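Local atomic coordinates of Ddb_g0293866 (Dictyostelium discoideum, PDB entry 5LW6), a protein that binds ADP-ribose through its macrodomain and, in its full-length form, probably recognises poly-ADP-ribose as part of the response to DNA damage. Residues S150-K155 and K226-K231. Residues are numbered along the deposited sequence; the frame is centred on the assembly and turned at random.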
ATOM      1  N   SER A 150       1.810  -3.560  -7.635  1.00 13.24           N
ATOM      2  CA  SER A 150       2.041  -3.485  -9.066  1.00 14.52           C
ATOM      3  C   SER A 150       3.391  -4.129  -9.410  1.00 16.36           C
ATOM      4  O   SER A 150       4.032  -4.807  -8.581  1.00 16.57           O
ATOM      5  CB  SER A 150       1.963  -2.013  -9.502  1.00 15.18           C
ATOM      6  OG  SER A 150       2.037  -1.871 -10.917  1.00 17.97           O
ATOM      7  N   THR A 151       3.819  -3.956 -10.643  1.00 15.75           N
ATOM      8  CA  THR A 151       5.115  -4.503 -11.066  1.00 17.13           C
ATOM      9  C   THR A 151       5.846  -3.380 -11.777  1.00 15.58           C
ATOM     10  O   THR A 151       5.315  -2.260 -11.927  1.00 13.93           O
ATOM     11  CB  THR A 151       4.939  -5.697 -12.062  1.00 18.39           C
ATOM     12  OG1 THR A 151       4.513  -5.189 -13.343  1.00 17.82           O
ATOM     13  CG2 THR A 151       3.954  -6.753 -11.587  1.00 19.97           C
ATOM     14  N   TRP A 152       7.058  -3.684 -12.255  1.00 16.22           N
ATOM     15  CA  TRP A 152       7.873  -2.655 -12.853  1.00 17.76           C
ATOM     16  C   TRP A 152       7.131  -1.928 -13.997  1.00 16.55           C
ATOM     17  O   TRP A 152       7.383  -0.716 -14.276  1.00 16.28           O
ATOM     18  CB  TRP A 152       9.264  -3.212 -13.301  1.00 20.14           C
ATOM     19  CG  TRP A 152       9.212  -4.042 -14.489  1.00 19.77           C
ATOM     20  CD1 TRP A 152       8.953  -5.350 -14.531  1.00 21.63           C
ATOM     21  CD2 TRP A 152       9.344  -3.594 -15.857  1.00 21.75           C
ATOM     22  NE1 TRP A 152       8.903  -5.768 -15.862  1.00 22.58           N
ATOM     23  CE2 TRP A 152       9.174  -4.699 -16.668  1.00 22.11           C
ATOM     24  CE3 TRP A 152       9.598  -2.363 -16.449  1.00 23.53           C
ATOM     25  CZ2 TRP A 152       9.247  -4.624 -18.072  1.00 25.72           C
ATOM     26  CZ3 TRP A 152       9.664  -2.290 -17.840  1.00 26.83           C
ATOM     27  CH2 TRP A 152       9.508  -3.429 -18.618  1.00 24.82           C
ATOM     28  N   ARG A 153       6.217  -2.645 -14.647  1.00 17.51           N
ATOM     29  CA  ARG A 153       5.548  -2.097 -15.822  1.00 16.82           C
ATOM     30  C   ARG A 153       4.553  -0.990 -15.502  1.00 15.09           C
ATOM     31  O   ARG A 153       4.137  -0.236 -16.362  1.00 13.90           O
ATOM     32  CB  ARG A 153       4.776  -3.182 -16.555  1.00 22.81           C
ATOM     33  CG  ARG A 153       5.549  -4.280 -17.212  1.00 29.28           C
ATOM     34  CD  ARG A 153       6.102  -3.832 -18.551  1.00 38.01           C
ATOM     35  NE  ARG A 153       5.325  -4.121 -19.773  1.00 43.01           N
ATOM     36  CZ  ARG A 153       5.167  -5.349 -20.303  1.00 44.82           C
ATOM     37  NH1 ARG A 153       5.625  -6.478 -19.710  1.00 42.05           N
ATOM     38  NH2 ARG A 153       4.492  -5.448 -21.416  1.00 46.26           N
ATOM     39  N   LEU A 154       4.073  -0.982 -14.267  1.00 13.44           N
ATOM     40  CA  LEU A 154       3.165   0.012 -13.824  1.00 14.01           C
ATOM     41  C   LEU A 154       1.831  -0.032 -14.613  1.00 13.86           C
ATOM     42  O   LEU A 154       1.285   0.982 -15.010  1.00 14.40           O
ATOM     43  CB  LEU A 154       3.794   1.395 -13.855  1.00 13.54           C
ATOM     44  CG  LEU A 154       4.939   1.668 -12.877  1.00 14.44           C
ATOM     45  CD1 LEU A 154       5.294   3.127 -12.962  1.00 16.60           C
ATOM     46  CD2 LEU A 154       4.689   1.172 -11.415  1.00 14.44           C
ATOM     47  N   LYS A 155       1.387  -1.259 -14.834  1.00 16.86           N
ATOM     48  CA  LYS A 155       0.195  -1.567 -15.637  1.00 17.09           C
ATOM     49  C   LYS A 155      -0.752  -2.466 -14.844  1.00 15.57           C
ATOM     50  O   LYS A 155      -0.393  -3.136 -13.850  1.00 13.10           O
ATOM     51  CB  LYS A 155       0.598  -2.303 -16.913  1.00 21.58           C
ATOM     52  CG  LYS A 155       1.256  -1.349 -17.884  1.00 26.68           C
ATOM     53  CD  LYS A 155       1.612  -2.002 -19.189  1.00 35.66           C
ATOM     54  CE  LYS A 155       2.467  -1.044 -20.021  1.00 45.58           C
ATOM     55  NZ  LYS A 155       3.848  -0.869 -19.445  1.00 50.12           N
ATOM     56  N   LYS A 226       5.221 -14.969 -11.472  1.00 28.11           N
ATOM     57  CA  LYS A 226       5.012 -13.524 -11.644  1.00 28.40           C
ATOM     58  C   LYS A 226       6.366 -12.857 -11.995  1.00 27.78           C
ATOM     59  O   LYS A 226       7.419 -13.479 -11.726  1.00 24.38           O
ATOM     60  CB  LYS A 226       4.393 -12.969 -10.332  1.00 27.84           C
ATOM     61  CG  LYS A 226       3.024 -13.580  -9.987  1.00 33.89           C
ATOM     62  CD  LYS A 226       1.928 -13.178 -10.991  1.00 36.57           C
ATOM     63  CE  LYS A 226       0.602 -13.916 -10.738  1.00 38.44           C
ATOM     64  NZ  LYS A 226      -0.509 -13.288 -11.515  1.00 42.32           N
ATOM     65  N   PRO A 227       6.360 -11.608 -12.580  1.00 31.33           N
ATOM     66  CA  PRO A 227       7.634 -10.906 -12.921  1.00 29.17           C
ATOM     67  C   PRO A 227       8.623 -10.720 -11.765  1.00 29.77           C
ATOM     68  O   PRO A 227       8.200 -10.480 -10.622  1.00 24.75           O
ATOM     69  CB  PRO A 227       7.170  -9.506 -13.375  1.00 31.44           C
ATOM     70  CG  PRO A 227       5.823  -9.759 -13.957  1.00 31.99           C
ATOM     71  CD  PRO A 227       5.199 -10.790 -13.020  1.00 30.34           C
ATOM     72  N   ASP A 228       9.916 -10.774 -12.096  1.00 28.28           N
ATOM     73  CA  ASP A 228      10.996 -10.303 -11.223  1.00 28.10           C
ATOM     74  C   ASP A 228      10.986 -11.028  -9.873  1.00 25.23           C
ATOM     75  O   ASP A 228      11.179 -10.418  -8.791  1.00 22.97           O
ATOM     76  CB  ASP A 228      10.843  -8.806 -10.983  1.00 27.86           C
ATOM     77  CG  ASP A 228      11.251  -7.940 -12.166  1.00 31.33           C
ATOM     78  OD1 ASP A 228      11.842  -8.436 -13.144  1.00 31.67           O
ATOM     79  OD2 ASP A 228      11.008  -6.711 -12.087  1.00 31.31           O
ATOM     80  N   ALA A 229      10.814 -12.339  -9.936  1.00 25.48           N
ATOM     81  CA  ALA A 229      10.831 -13.163  -8.737  1.00 26.04           C
ATOM     82  C   ALA A 229      12.227 -13.206  -8.111  1.00 26.21           C
ATOM     83  O   ALA A 229      13.239 -13.288  -8.825  1.00 25.86           O
ATOM     84  CB  ALA A 229      10.315 -14.540  -9.057  1.00 26.89           C
ATOM     85  N   PHE A 230      12.282 -13.093  -6.789  1.00 22.17           N
ATOM     86  CA  PHE A 230      13.478 -13.174  -6.007  1.00 25.19           C
ATOM     87  C   PHE A 230      13.598 -14.617  -5.552  1.00 26.52           C
ATOM     88  O   PHE A 230      12.599 -15.294  -5.281  1.00 26.13           O
ATOM     89  CB  PHE A 230      13.487 -12.238  -4.752  1.00 23.80           C
ATOM     90  CG  PHE A 230      13.748 -10.778  -5.056  1.00 23.07           C
ATOM     91  CD1 PHE A 230      12.786  -9.992  -5.698  1.00 22.83           C
ATOM     92  CD2 PHE A 230      14.954 -10.181  -4.729  1.00 24.30           C
ATOM     93  CE1 PHE A 230      13.008  -8.678  -5.961  1.00 22.35           C
ATOM     94  CE2 PHE A 230      15.185  -8.847  -4.982  1.00 22.97           C
ATOM     95  CZ  PHE A 230      14.223  -8.095  -5.616  1.00 24.44           C
ATOM     96  N   LYS A 231      14.845 -15.070  -5.480  1.00 29.86           N
ATOM     97  CA  LYS A 231      15.143 -16.423  -5.020  1.00 35.94           C
ATOM     98  C   LYS A 231      14.912 -16.448  -3.527  1.00 37.39           C
ATOM     99  O   LYS A 231      15.074 -15.412  -2.855  1.00 30.79           O
ATOM    100  CB  LYS A 231      16.602 -16.785  -5.290  1.00 40.76           C
ATOM    101  CG  LYS A 231      17.004 -16.782  -6.754  1.00 49.50           C
ATOM    102  CD  LYS A 231      18.487 -17.092  -6.947  1.00 55.24           C
ATOM    103  CE  LYS A 231      18.783 -17.251  -8.438  1.00 61.54           C
ATOM    104  NZ  LYS A 231      20.236 -17.362  -8.747  1.00 65.11           N
TER
HETATM  105  O   HOH W   1       8.232  -6.042 -11.432  1.00 26.67           O
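P227 and D228 meet T151 and W152 where two surface loops of the macrodomain come together: segment 150-155 follows strand 145-149, and the loop holding 226-231 lies between strand 213-217 and helix 237-253. These strands are parallel neighbours in the mixed central sheet, which helps explain how loops far apart in sequence come to meet. The contact is small and loose, burying 138 Å² in all, and no direct hydrogen bond spans it. On its apolar side, CG of P227, whose ring restricts the backbone and presents carbon, lies 4.3 Å from the CG2 methyl of T151. T151 also opens a type I beta turn that runs to L154, with L154 N bonded to T151 O at 2.9 Å, and OG1 of T151 accepts a weak hydrogen bond from R153 N. On the polar side, D228 OD2 approaches the indole of W152 obliquely, 3.5 Å from CD1, with ring and carboxylate planes 31° apart. CG of W152 lies between the backbone N and the carbonyl carbon (chi1 74°), and one ring face carries CD of R153. A carboxylate suits position 228 because it accepts from a bridging water: W152 N donates a hydrogen bond to that water at 2.8 Å, and the water donates onward to D228 OD2 at 2.9 Å.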